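Salmonella typhimurium DB7155 bacteriophage DET7 tailspike (Bacteriophage, PDB 2V5I) serves as the receptor-binding tailspike of the phage, a trimeric protein that binds and hydrolyses the O-antigen of its Salmonella host. Local coordinates at residues T95-I100 and G173-Y178; E126-Q129 and N133-V136; R271-Q276 and P305-V310; A471-L476 and T496-S501; S533-A538 and K552-L557. All blocks are in the same frame, centred on the assembly; numbering follows the deposited sequence. Where two conformers were deposited one is given.

Contact 1 of 5, residues T95-I100 and G173-Y178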
# COMPACT_ATOMS: atom_id res chain seq x y z
N THR A 95 18.19 -1.60 38.90
CA THR A 95 18.82 -2.90 38.87
C THR A 95 19.18 -3.26 37.43
O THR A 95 18.42 -2.97 36.48
CB THR A 95 17.89 -3.96 39.47
OG1 THR A 95 17.61 -3.66 40.86
CG2 THR A 95 18.56 -5.32 39.39
N THR A 96 20.29 -3.97 37.25
CA THR A 96 20.66 -4.50 35.93
C THR A 96 20.23 -5.98 35.98
O THR A 96 20.82 -6.78 36.72
CB THR A 96 22.17 -4.38 35.69
OG1 THR A 96 22.56 -3.00 35.60
CG2 THR A 96 22.59 -5.05 34.42
N PRO A 97 19.16 -6.34 35.28
CA PRO A 97 18.59 -7.67 35.41
C PRO A 97 19.37 -8.75 34.64
O PRO A 97 20.15 -8.44 33.74
CB PRO A 97 17.19 -7.48 34.78
CG PRO A 97 17.39 -6.42 33.84
CD PRO A 97 18.42 -5.52 34.31
N TRP A 98 19.14 -10.04 34.96
CA TRP A 98 19.59 -11.15 34.15
C TRP A 98 18.64 -11.26 32.95
O TRP A 98 17.42 -11.31 33.12
CB TRP A 98 19.54 -12.45 34.91
CG TRP A 98 20.54 -12.51 36.03
CD1 TRP A 98 20.31 -12.22 37.32
CD2 TRP A 98 21.91 -12.86 35.91
NE1 TRP A 98 21.50 -12.38 38.07
CE2 TRP A 98 22.49 -12.75 37.21
CE3 TRP A 98 22.72 -13.24 34.86
CZ2 TRP A 98 23.82 -13.02 37.46
CZ3 TRP A 98 24.09 -13.50 35.13
CH2 TRP A 98 24.61 -13.38 36.41
N VAL A 99 19.21 -11.34 31.77
CA VAL A 99 18.40 -11.46 30.55
C VAL A 99 18.87 -12.61 29.67
O VAL A 99 20.03 -13.00 29.72
CB VAL A 99 18.44 -10.14 29.73
CG1 VAL A 99 17.86 -9.05 30.52
CG2 VAL A 99 19.80 -9.82 29.19
N ILE A 100 17.95 -13.14 28.85
CA ILE A 100 18.30 -14.01 27.74
C ILE A 100 18.33 -13.24 26.42
O ILE A 100 17.84 -12.10 26.33
CB ILE A 100 17.38 -15.26 27.64
CG1 ILE A 100 15.94 -14.83 27.43
CG2 ILE A 100 17.57 -16.16 28.83
CD1 ILE A 100 15.01 -15.92 26.94
N GLY A 173 14.04 5.03 27.20
CA GLY A 173 14.32 4.26 28.42
C GLY A 173 15.15 3.03 28.25
O GLY A 173 15.52 2.63 27.12
N LEU A 174 15.54 2.50 29.43
CA LEU A 174 16.27 1.24 29.57
C LEU A 174 15.57 0.41 30.62
O LEU A 174 15.47 0.81 31.78
CB LEU A 174 17.71 1.52 30.05
CG LEU A 174 18.64 2.22 29.03
CD1 LEU A 174 19.98 2.56 29.68
CD2 LEU A 174 18.90 1.36 27.87
N MET A 175 15.10 -0.77 30.23
CA MET A 175 14.22 -1.61 31.03
C MET A 175 13.02 -0.82 31.52
O MET A 175 12.69 -0.85 32.71
CB MET A 175 15.01 -2.27 32.21
CG MET A 175 16.13 -3.14 31.64
SD MET A 175 15.46 -4.72 31.03
CE MET A 175 16.66 -5.22 29.84
N ALA A 176 12.34 -0.15 30.56
CA ALA A 176 11.32 0.85 30.85
C ALA A 176 9.92 0.38 30.49
O ALA A 176 9.75 -0.52 29.68
CB ALA A 176 11.62 2.13 30.04
N ALA A 177 8.94 0.95 31.19
CA ALA A 177 7.52 0.82 30.81
C ALA A 177 6.78 2.13 30.98
O ALA A 177 7.05 2.87 31.88
CB ALA A 177 6.86 -0.24 31.61
N TYR A 178 5.81 2.39 30.07
CA TYR A 178 4.92 3.49 30.19
C TYR A 178 3.52 2.91 30.28
O TYR A 178 3.09 2.14 29.43
CB TYR A 178 5.07 4.39 28.94
CG TYR A 178 6.40 5.11 28.94
CD1 TYR A 178 7.56 4.52 28.38
CD2 TYR A 178 6.52 6.38 29.52
CE1 TYR A 178 8.79 5.18 28.45
CE2 TYR A 178 7.75 7.03 29.59
CZ TYR A 178 8.86 6.44 29.02
OH TYR A 178 10.05 7.16 29.10

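Contact 2 of 5, residues E126-Q129 and N133-V136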
# COMPACT_ATOMS: atom_id res chain seq x y z
N GLU A 126 19.94 -4.70 26.30
CA GLU A 126 19.43 -5.60 25.27
C GLU A 126 19.06 -6.94 25.90
O GLU A 126 19.41 -7.23 27.05
CB GLU A 126 20.47 -5.83 24.20
CG GLU A 126 21.73 -6.48 24.67
CD GLU A 126 22.85 -6.49 23.59
OE1 GLU A 126 22.68 -5.99 22.47
OE2 GLU A 126 23.93 -7.05 23.88
N GLY A 127 18.35 -7.74 25.14
CA GLY A 127 17.78 -8.98 25.66
C GLY A 127 16.59 -8.73 26.55
O GLY A 127 16.13 -7.59 26.70
N TYR A 128 16.02 -9.80 27.08
CA TYR A 128 14.89 -9.63 28.00
C TYR A 128 14.89 -10.66 29.13
O TYR A 128 15.46 -11.76 29.02
CB TYR A 128 13.54 -9.67 27.24
CG TYR A 128 13.21 -11.00 26.58
CD1 TYR A 128 13.76 -11.35 25.31
CD2 TYR A 128 12.44 -11.95 27.22
CE1 TYR A 128 13.44 -12.54 24.70
CE2 TYR A 128 12.17 -13.17 26.62
CZ TYR A 128 12.68 -13.49 25.36
OH TYR A 128 12.39 -14.69 24.74
N GLN A 129 14.24 -10.27 30.21
CA GLN A 129 14.06 -11.14 31.38
C GLN A 129 13.09 -12.27 31.07
O GLN A 129 11.96 -12.02 30.63
CB GLN A 129 13.52 -10.36 32.56
CG GLN A 129 14.45 -9.25 33.07
CD GLN A 129 13.70 -8.24 33.89
OE1 GLN A 129 13.33 -8.49 35.02
NE2 GLN A 129 13.49 -7.03 33.32
N ASN A 133 6.15 -17.46 29.49
CA ASN A 133 6.04 -17.70 28.05
C ASN A 133 7.25 -18.37 27.45
O ASN A 133 7.18 -19.09 26.46
CB ASN A 133 5.74 -16.39 27.29
CG ASN A 133 4.38 -15.82 27.58
OD1 ASN A 133 3.42 -16.54 27.92
ND2 ASN A 133 4.27 -14.50 27.43
N ASP A 134 8.44 -18.11 28.03
CA ASP A 134 9.68 -18.64 27.48
C ASP A 134 9.79 -20.15 27.80
O ASP A 134 10.49 -20.86 27.11
CB ASP A 134 10.84 -17.87 28.03
CG ASP A 134 10.80 -16.43 27.58
OD1 ASP A 134 10.87 -16.26 26.34
OD2 ASP A 134 10.54 -15.56 28.44
N TRP A 135 9.14 -20.57 28.88
CA TRP A 135 9.14 -22.00 29.24
C TRP A 135 8.43 -22.81 28.16
O TRP A 135 8.80 -23.97 27.92
CB TRP A 135 8.46 -22.25 30.58
CG TRP A 135 8.86 -21.35 31.71
CD1 TRP A 135 8.15 -21.13 32.83
CD2 TRP A 135 10.07 -20.56 31.86
NE1 TRP A 135 8.79 -20.27 33.66
CE2 TRP A 135 9.98 -19.91 33.09
CE3 TRP A 135 11.20 -20.37 31.07
CZ2 TRP A 135 10.97 -19.03 33.55
CZ3 TRP A 135 12.18 -19.50 31.52
CH2 TRP A 135 12.05 -18.85 32.73
N VAL A 136 7.44 -22.21 27.48
CA VAL A 136 6.73 -22.85 26.37
C VAL A 136 7.47 -22.67 25.04
O VAL A 136 7.63 -23.58 24.23
CB VAL A 136 5.31 -22.22 26.24
CG1 VAL A 136 4.59 -22.69 24.99
CG2 VAL A 136 4.46 -22.50 27.44

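Contact 3 of 5, residues R271-Q276 and P305-V310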
# COMPACT_ATOMS: atom_id res chain seq x y z
N ARG A 271 -10.73 -7.32 26.86
CA ARG A 271 -10.83 -7.34 25.44
C ARG A 271 -10.93 -5.91 24.85
O ARG A 271 -11.13 -4.95 25.58
CB ARG A 271 -11.99 -8.20 24.96
CG ARG A 271 -11.88 -9.69 25.38
CD ARG A 271 -13.15 -10.38 25.02
NE ARG A 271 -13.13 -11.81 25.29
CZ ARG A 271 -13.33 -12.36 26.49
NH1 ARG A 271 -13.62 -11.60 27.55
NH2 ARG A 271 -13.28 -13.69 26.62
N ASN A 272 -10.85 -5.81 23.51
CA ASN A 272 -10.77 -4.51 22.85
C ASN A 272 -11.60 -4.58 21.56
O ASN A 272 -11.65 -5.62 20.90
CB ASN A 272 -9.34 -4.19 22.49
CG ASN A 272 -8.45 -4.20 23.70
OD1 ASN A 272 -8.34 -3.20 24.39
ND2 ASN A 272 -7.87 -5.37 23.98
N TYR A 273 -12.08 -3.41 21.13
CA TYR A 273 -12.92 -3.31 19.94
C TYR A 273 -12.57 -2.01 19.17
O TYR A 273 -12.24 -1.03 19.81
CB TYR A 273 -14.38 -3.20 20.35
CG TYR A 273 -14.99 -4.46 20.96
CD1 TYR A 273 -14.86 -4.72 22.30
CD2 TYR A 273 -15.70 -5.33 20.16
CE1 TYR A 273 -15.44 -5.90 22.87
CE2 TYR A 273 -16.25 -6.48 20.68
CZ TYR A 273 -16.14 -6.72 22.06
OH TYR A 273 -16.68 -7.88 22.55
N ASN A 274 -12.66 -2.07 17.84
CA ASN A 274 -12.69 -0.84 17.03
C ASN A 274 -11.43 -0.01 17.20
O ASN A 274 -11.51 1.23 17.27
CB ASN A 274 -13.92 -0.00 17.43
CG ASN A 274 -15.24 -0.66 17.08
OD1 ASN A 274 -15.50 -1.08 15.92
ND2 ASN A 274 -16.16 -0.69 18.08
N LEU A 275 -10.28 -0.66 17.16
CA LEU A 275 -8.98 0.04 17.26
C LEU A 275 -8.32 0.02 15.87
O LEU A 275 -8.64 -0.85 15.05
CB LEU A 275 -8.03 -0.64 18.28
CG LEU A 275 -8.57 -0.57 19.74
CD1 LEU A 275 -7.50 -1.28 20.59
CD2 LEU A 275 -8.78 0.85 20.20
N GLN A 276 -7.47 1.01 15.61
CA GLN A 276 -6.63 1.00 14.40
C GLN A 276 -5.31 0.32 14.57
O GLN A 276 -4.65 0.47 15.62
CB GLN A 276 -6.34 2.46 14.02
CG GLN A 276 -7.57 3.27 13.66
CD GLN A 276 -7.16 4.65 13.28
OE1 GLN A 276 -6.45 4.80 12.28
NE2 GLN A 276 -7.54 5.67 14.08
N PRO A 305 -17.32 -12.48 31.44
CA PRO A 305 -17.77 -11.48 32.41
C PRO A 305 -17.39 -10.07 31.94
O PRO A 305 -16.24 -9.82 31.64
CB PRO A 305 -17.03 -11.84 33.70
CG PRO A 305 -16.40 -13.17 33.48
CD PRO A 305 -16.43 -13.52 32.00
N GLY A 306 -18.39 -9.18 31.92
CA GLY A 306 -18.19 -7.77 31.54
C GLY A 306 -18.21 -7.52 30.02
O GLY A 306 -17.99 -6.37 29.56
N ASP A 307 -18.46 -8.55 29.23
CA ASP A 307 -18.38 -8.44 27.77
C ASP A 307 -19.62 -9.08 27.11
O ASP A 307 -20.59 -9.46 27.80
CB ASP A 307 -17.07 -9.05 27.26
CG ASP A 307 -16.47 -8.27 26.06
OD1 ASP A 307 -17.22 -8.05 25.11
OD2 ASP A 307 -15.25 -7.96 26.05
N LEU A 308 -19.61 -9.20 25.80
CA LEU A 308 -20.75 -9.83 25.10
C LEU A 308 -20.82 -11.32 25.44
O LEU A 308 -19.79 -12.02 25.42
CB LEU A 308 -20.64 -9.65 23.59
CG LEU A 308 -20.52 -8.19 23.14
CD1 LEU A 308 -20.22 -8.07 21.65
CD2 LEU A 308 -21.74 -7.40 23.46
N PRO A 309 -22.04 -11.83 25.68
CA PRO A 309 -22.18 -13.23 26.05
C PRO A 309 -21.88 -14.24 24.93
O PRO A 309 -22.04 -13.96 23.74
CB PRO A 309 -23.64 -13.30 26.56
CG PRO A 309 -24.33 -12.33 25.75
CD PRO A 309 -23.36 -11.16 25.63
N VAL A 310 -21.50 -15.46 25.32
CA VAL A 310 -21.24 -16.55 24.36
C VAL A 310 -22.54 -16.95 23.61
O VAL A 310 -22.48 -17.35 22.46
CB VAL A 310 -20.52 -17.79 24.96
CG1 VAL A 310 -19.08 -17.44 25.30
CG2 VAL A 310 -21.27 -18.35 26.15
O HOH W 1 -14.50 -11.54 30.27

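Contact 4 of 5, residues A471-L476 and T496-S501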
# COMPACT_ATOMS: atom_id res chain seq x y z
N ALA A 471 -4.68 -31.24 -19.96
CA ALA A 471 -4.05 -29.99 -20.41
C ALA A 471 -4.41 -29.61 -21.84
O ALA A 471 -4.80 -30.46 -22.66
CB ALA A 471 -2.50 -30.10 -20.31
N LEU A 472 -4.28 -28.31 -22.09
CA LEU A 472 -4.22 -27.73 -23.42
C LEU A 472 -2.77 -27.28 -23.56
O LEU A 472 -2.30 -26.50 -22.74
CB LEU A 472 -5.14 -26.51 -23.48
CG LEU A 472 -4.96 -25.59 -24.68
CD1 LEU A 472 -5.40 -26.30 -25.88
CD2 LEU A 472 -5.75 -24.23 -24.46
N ARG A 473 -2.04 -27.83 -24.54
CA ARG A 473 -0.60 -27.58 -24.65
C ARG A 473 -0.25 -27.27 -26.10
O ARG A 473 -0.82 -27.84 -27.03
CB ARG A 473 0.16 -28.84 -24.21
CG ARG A 473 -0.25 -29.48 -22.92
CD ARG A 473 0.81 -30.55 -22.45
NE ARG A 473 2.02 -29.86 -21.97
CZ ARG A 473 3.22 -30.42 -21.81
NH1 ARG A 473 3.43 -31.71 -22.10
NH2 ARG A 473 4.25 -29.68 -21.38
N SER A 474 0.65 -26.32 -26.29
CA SER A 474 1.24 -26.01 -27.59
C SER A 474 2.74 -26.38 -27.56
O SER A 474 3.43 -26.14 -26.57
CB SER A 474 1.07 -24.51 -27.86
OG SER A 474 1.63 -24.18 -29.11
N HIS A 475 3.24 -26.94 -28.67
CA HIS A 475 4.61 -27.46 -28.76
C HIS A 475 5.19 -26.91 -30.06
O HIS A 475 4.52 -26.93 -31.09
CB HIS A 475 4.57 -28.96 -28.95
CG HIS A 475 4.02 -29.75 -27.82
ND1 HIS A 475 4.83 -30.45 -26.95
CD2 HIS A 475 2.74 -30.05 -27.47
CE1 HIS A 475 4.06 -31.10 -26.08
NE2 HIS A 475 2.79 -30.86 -26.37
N LEU A 476 6.43 -26.44 -30.04
CA LEU A 476 7.02 -26.04 -31.31
C LEU A 476 7.31 -27.23 -32.23
O LEU A 476 7.61 -28.34 -31.75
CB LEU A 476 8.23 -25.15 -31.10
CG LEU A 476 9.49 -25.67 -30.49
CD1 LEU A 476 10.30 -26.58 -31.44
CD2 LEU A 476 10.36 -24.47 -30.03
N THR A 496 -0.75 -41.36 -15.14
CA THR A 496 0.28 -40.79 -16.00
C THR A 496 -0.24 -39.52 -16.69
O THR A 496 -1.16 -39.59 -17.53
CB THR A 496 0.71 -41.81 -17.01
OG1 THR A 496 1.20 -42.99 -16.34
CG2 THR A 496 1.81 -41.28 -17.91
N PRO A 497 0.30 -38.35 -16.33
CA PRO A 497 -0.18 -37.13 -16.97
C PRO A 497 0.01 -37.15 -18.51
O PRO A 497 0.98 -37.69 -19.02
CB PRO A 497 0.68 -36.04 -16.33
CG PRO A 497 1.08 -36.58 -15.00
CD PRO A 497 1.30 -38.06 -15.28
N ASN A 498 -0.96 -36.57 -19.21
CA ASN A 498 -0.97 -36.44 -20.66
C ASN A 498 -0.98 -37.80 -21.37
O ASN A 498 -0.50 -37.92 -22.48
CB ASN A 498 0.19 -35.56 -21.17
CG ASN A 498 0.26 -34.24 -20.48
OD1 ASN A 498 -0.71 -33.46 -20.41
ND2 ASN A 498 1.46 -33.97 -19.90
N ALA A 499 -1.54 -38.82 -20.72
CA ALA A 499 -1.51 -40.18 -21.28
C ALA A 499 -2.29 -40.36 -22.60
O ALA A 499 -1.86 -41.11 -23.49
CB ALA A 499 -2.00 -41.16 -20.26
N VAL A 500 -3.41 -39.67 -22.73
CA VAL A 500 -4.32 -39.82 -23.88
C VAL A 500 -4.38 -38.43 -24.50
O VAL A 500 -4.68 -37.46 -23.78
CB VAL A 500 -5.73 -40.26 -23.46
CG1 VAL A 500 -6.62 -40.46 -24.70
CG2 VAL A 500 -5.66 -41.54 -22.65
N SER A 501 -4.04 -38.31 -25.80
CA SER A 501 -3.75 -37.01 -26.39
C SER A 501 -4.29 -36.88 -27.82
O SER A 501 -3.88 -37.67 -28.69
CB SER A 501 -2.20 -36.89 -26.41
OG SER A 501 -1.76 -35.82 -27.20

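Contact 5 of 5, residues S533-A538 and K552-L557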
# COMPACT_ATOMS: atom_id res chain seq x y z
N SER A 533 -17.70 -42.71 -31.37
CA SER A 533 -16.39 -43.12 -30.82
C SER A 533 -15.79 -44.20 -31.70
O SER A 533 -16.51 -45.10 -32.19
CB SER A 533 -16.60 -43.76 -29.46
OG SER A 533 -17.17 -42.82 -28.58
N LEU A 534 -14.49 -44.17 -31.89
CA LEU A 534 -13.82 -45.10 -32.78
C LEU A 534 -13.05 -46.17 -32.02
O LEU A 534 -12.54 -45.96 -30.90
CB LEU A 534 -12.82 -44.33 -33.68
CG LEU A 534 -13.47 -43.38 -34.69
CD1 LEU A 534 -12.42 -42.44 -35.28
CD2 LEU A 534 -14.22 -44.05 -35.80
N TYR A 535 -12.99 -47.35 -32.62
CA TYR A 535 -12.30 -48.47 -32.00
C TYR A 535 -11.86 -49.49 -33.07
O TYR A 535 -12.37 -49.53 -34.20
CB TYR A 535 -13.18 -49.16 -30.94
CG TYR A 535 -14.43 -49.86 -31.45
CD1 TYR A 535 -15.61 -49.18 -31.62
CD2 TYR A 535 -14.42 -51.23 -31.70
CE1 TYR A 535 -16.75 -49.84 -32.09
CE2 TYR A 535 -15.55 -51.91 -32.13
CZ TYR A 535 -16.74 -51.23 -32.29
OH TYR A 535 -17.84 -51.95 -32.75
N LEU A 536 -10.95 -50.35 -32.66
CA LEU A 536 -10.47 -51.46 -33.49
C LEU A 536 -11.09 -52.78 -33.07
O LEU A 536 -11.26 -53.06 -31.87
CB LEU A 536 -8.94 -51.61 -33.33
CG LEU A 536 -8.11 -50.44 -33.83
CD1 LEU A 536 -6.65 -50.59 -33.40
CD2 LEU A 536 -8.24 -50.29 -35.30
N ASP A 537 -11.46 -53.57 -34.08
CA ASP A 537 -12.05 -54.91 -33.81
C ASP A 537 -11.56 -55.80 -34.92
O ASP A 537 -11.78 -55.55 -36.09
CB ASP A 537 -13.58 -54.80 -33.77
CG ASP A 537 -14.30 -56.13 -33.42
OD1 ASP A 537 -13.68 -57.20 -33.47
OD2 ASP A 537 -15.52 -56.05 -33.11
N ALA A 538 -10.83 -56.83 -34.54
CA ALA A 538 -10.29 -57.80 -35.51
C ALA A 538 -9.54 -57.12 -36.65
O ALA A 538 -9.70 -57.48 -37.81
CB ALA A 538 -11.40 -58.68 -36.06
N LYS A 552 -28.02 -47.14 -30.04
CA LYS A 552 -26.62 -47.21 -30.41
C LYS A 552 -26.43 -48.23 -31.51
O LYS A 552 -27.12 -49.31 -31.54
CB LYS A 552 -25.80 -47.56 -29.16
CG LYS A 552 -25.88 -46.44 -28.15
CD LYS A 552 -25.09 -46.71 -26.89
CE LYS A 552 -25.35 -45.62 -25.83
NZ LYS A 552 -24.61 -45.86 -24.59
N THR A 553 -25.50 -47.96 -32.40
CA THR A 553 -25.18 -48.84 -33.47
C THR A 553 -23.68 -48.86 -33.72
O THR A 553 -22.97 -47.92 -33.30
CB THR A 553 -26.00 -48.45 -34.73
OG1 THR A 553 -25.97 -49.52 -35.68
CG2 THR A 553 -25.44 -47.20 -35.42
N ARG A 554 -23.20 -49.91 -34.39
CA ARG A 554 -21.82 -50.10 -34.73
C ARG A 554 -21.68 -50.22 -36.25
O ARG A 554 -22.40 -51.01 -36.90
CB ARG A 554 -21.27 -51.39 -34.09
CG ARG A 554 -21.26 -51.34 -32.57
CD ARG A 554 -21.08 -52.71 -31.90
NE ARG A 554 -21.25 -52.58 -30.46
CZ ARG A 554 -20.30 -52.18 -29.61
NH1 ARG A 554 -19.07 -51.91 -30.03
NH2 ARG A 554 -20.60 -52.08 -28.31
N MET A 555 -20.78 -49.42 -36.80
CA MET A 555 -20.52 -49.36 -38.23
C MET A 555 -19.06 -49.60 -38.55
O MET A 555 -18.16 -48.93 -38.00
CB MET A 555 -20.87 -47.95 -38.76
CG MET A 555 -22.29 -47.53 -38.49
SD MET A 555 -22.78 -46.06 -39.41
CE MET A 555 -24.27 -45.58 -38.55
N LYS A 556 -18.81 -50.54 -39.45
CA LYS A 556 -17.46 -50.81 -39.93
C LYS A 556 -17.05 -49.83 -40.99
O LYS A 556 -17.76 -49.66 -41.98
CB LYS A 556 -17.38 -52.21 -40.47
CG LYS A 556 -16.01 -52.66 -40.77
CD LYS A 556 -16.04 -54.08 -41.27
CE LYS A 556 -14.70 -54.59 -41.60
NZ LYS A 556 -14.86 -55.89 -42.32
N LEU A 557 -15.90 -49.19 -40.78
CA LEU A 557 -15.43 -48.08 -41.65
C LEU A 557 -14.34 -48.49 -42.62
O LEU A 557 -14.17 -47.87 -43.66
CB LEU A 557 -14.95 -46.89 -40.84
CG LEU A 557 -15.91 -46.27 -39.80
CD1 LEU A 557 -15.41 -44.89 -39.34
CD2 LEU A 557 -17.30 -46.15 -40.37

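Contact 1 of 5, residues T95-I100 and G173-Y178
Pro97 is the first residue of 95-100 to meet the other segment, and it does so with the apex of its ring. Its CG lies 3.8 Å from the sulfur SD of Met175, while the same CG is 4.1 Å from Met175 CG, so the ring leans on the bend of the thioether chain. Beyond it, the backbone N of Trp98 bonds to Gln152 OE1. Val99 brings the next apolar surface: its CG1 branch stands 4.1 Å from the terminal methyl CE of Met175. One methionine thus serves two residues, its sulfur going to the proline and its methyl to the valine. The path of its chain explains this division. Met175 CG is anti to the carbonyl carbon, and a turn at the second torsion (chi2 -78°) brings the sulfur beside Pro97 CG and lets CE run on to Val99. Met175 has left-handed backbone angles and, with Leu174, forms a corner between strands 172-173 and 176-181, from which its side chain projects. Segment 95-100 belongs to a long excursion leaving after strand 85-92, where Pro97 and Val99 pair with Ser123 and Lys121. An apolar residue at a coil corner meeting an inserted loop suits the right-handed parallel beta-helix of the P22 tailspike family, whose coils carry such excursions.

Contact 2 of 5, residues E126-Q129 and N133-V136
Tyr128 and Asp134 make the polar link between the loop 126-129 and the helix 132-137. The phenol OH donates to Asp134 OD1 over 2.7 Å, a short bond. The hydroxyl reaches OD1 from above the carboxylate, 38° out of its plane, and the tyrosine ring and carboxylate planes are themselves 35° apart. The two side chains reach toward each other, one from the loop and one from the helix. The second carboxylate oxygen, OD2, is bonded to the backbone N of Gly131, just ahead of the helix, so the acid is held at both oxygens.

Close van der Waals contact accompanies the hydrogen bond. The carboxylate sits at the edge of the tyrosine ring, where CE2 is 3.4 Å from Asp134 OD1. The same ring carbon also lies 3.4 Å from Asp134 OD2. Tyr128 CG stands between the backbone N and the carbonyl carbon (chi1 65°), which extends the ring out of its loop toward the helix. All this lies in the excursion that interrupts the parallel beta-helix after strand 85-92, where a short helix follows the loop after only a few residues. Asp134 stands in the first turn of that helix, so the helix end may add to the stabilisation of a buried negative charge.

Apolar neighbours pack on the pair: Phe138 and Val286 touch the Tyr128 ring, and Leu141 of helix 141-144 packs on Asp134. Beside them, Gln129 is fastened to the body of the protein, its NE2 bonding to Ile154 O and its backbone O to Ser226 OG.

Contact 3 of 5, residues R271-Q276 and P305-V310
Asp307 accepts from Tyr273, while the aliphatic chain of Arg271 runs alongside it. Its OD1 takes two donors: Tyr273 OH at 2.6 Å, arriving on the syn side and 21° out of the carboxylate plane, and its own neighbour Leu308 N at 2.7 Å, received by the anti lone pair of OD1. OD2 is served by a bond with Thr269 OG1. Arg271 does not form a salt bridge here, since its NH1 stays 4.3 Å from Asp307 OD2. Instead Arg271 CD lies 3.4 Å from OD2 of Asp307, and the guanidinium plane stands at 85° to the carboxylate. The guanidinium is occupied by other partners: NE pairs with Asp295 OD1, and NH1 bonds to Thr269 OG1 and to a water. That water accepts from Arg271 NH1 at 2.9 Å and donates to Pro305 O at 2.8 Å, bridging the two segments at the guanidinium edge. Leu308 CD1 adds an apolar touch, 4.3 Å from Tyr273 CZ. Leu318 also packs on Arg271 and Tyr273. The contact therefore joins the loop between strands 268-269 and 276-278 of the beta-helix to the long loop that runs from strand 290-291 to strand 323-330.

Contact 4 of 5, residues A471-L476 and T496-S501
Asn498 sets its side-chain amide against Ala471 and Arg473 of strand 470-476. Its OD1 lies 3.8 Å from Ala471 CB and 3.9 Å from Arg473 CD, while its ND2 is 3.7 Å from Arg473 NH1. Two donor nitrogens face each other there, so this is packing and not a bond. The amide and guanidinium planes are nearly parallel, 13° apart, although the two side chains cross at about a right angle. The bend of Arg473 at its third torsion (chi3 72°) helps place its head beside Asn498.

The polar ends are bonded to residues further out: Arg473 NE forms a salt bridge with Glu455 OE1, and Asn498 OD1 bonds to Thr490 OG1. Asn498 is the third residue of a type II beta turn from Thr496 to Ala499, with left-handed backbone angles; a classic beta bulge follows, where Ala499 and Val500 both face Ala491. This turn leads into strand 501-504 of an antiparallel sheet, probably part of the intertwined C-terminal domain of the tailspike.

Further along strand 470-476, His475 lies over the rim of one guanidinium face, stacks on Trp486 and bonds to Glu488. Leu472, which points away from Asn498, packs against Leu472 of the second subunit and Leu489 of the third.

Contact 5 of 5, residues S533-A538 and K552-L557
Arg554 wraps its side chain round the hydroxyl of Tyr535, and nearly every atom from CB outward passes that oxygen. Arg554 CB is 3.7 Å from Tyr535 OH. CG lies 3.5 Å from the same OH, and CD comes to 3.4 Å. The chain is extended from CG to NE, and it then turns its head back, so that CZ stands 4.0 Å from the Tyr535 oxygen. At the tip, NH1 donates to Tyr535 OH over 3.0 Å, with an N-H...O angle of 162° and the oxygen in the guanidinium plane. NH1 is also 3.3 Å from Tyr535 CZ, and the ring and guanidinium planes stand 76° apart. The other tip nitrogen, NH2, forms a salt bridge with Asp523 OD1 and bonds to Leu521 O, which fixes the head's rotation.

Tyr535 reaches this position because its CG sits between the backbone N and the carbonyl carbon (chi1 66°), and its ring also meets Trp542 of the middle strand 540-546. One residue before Tyr535, Leu534 CD2 touches Leu557 CD1 at 3.8 Å, their side chains crossing at about a right angle.

Leu557 also marks the trimer interface: its carbonyl O and those of Leu557 in the second and third subunits bind one sodium ion. At Ser533 an antiparallel strand of the second subunit pairs with strand 531-537, extending the sheet across the interface. Within the chain this is a three-stranded antiparallel sheet whose outer strands are bridged over the middle one, at the C-terminal tip of a trimeric tailspike.

Overall arrangement
The five contacts run in series along an elongated spike, except that contact 2 is nested within the loop closed by contact 1. These two touch, with centres about 12 Å apart, and Ile100 N probably bonds to Tyr128 O at 2.9 Å, a bond within the excursion that carries both 95-100 and the helix. Contact 3, another excursion of the beta-helix, is centred about 29 Å from contact 2. A long step, about 56 Å between centres, leads from contact 3 to contact 4 in what is probably the intertwined region. Contacts 4 and 5 are about 26 Å apart between centres, both touch the third subunit, and contact 5 adjoins the sodium ion.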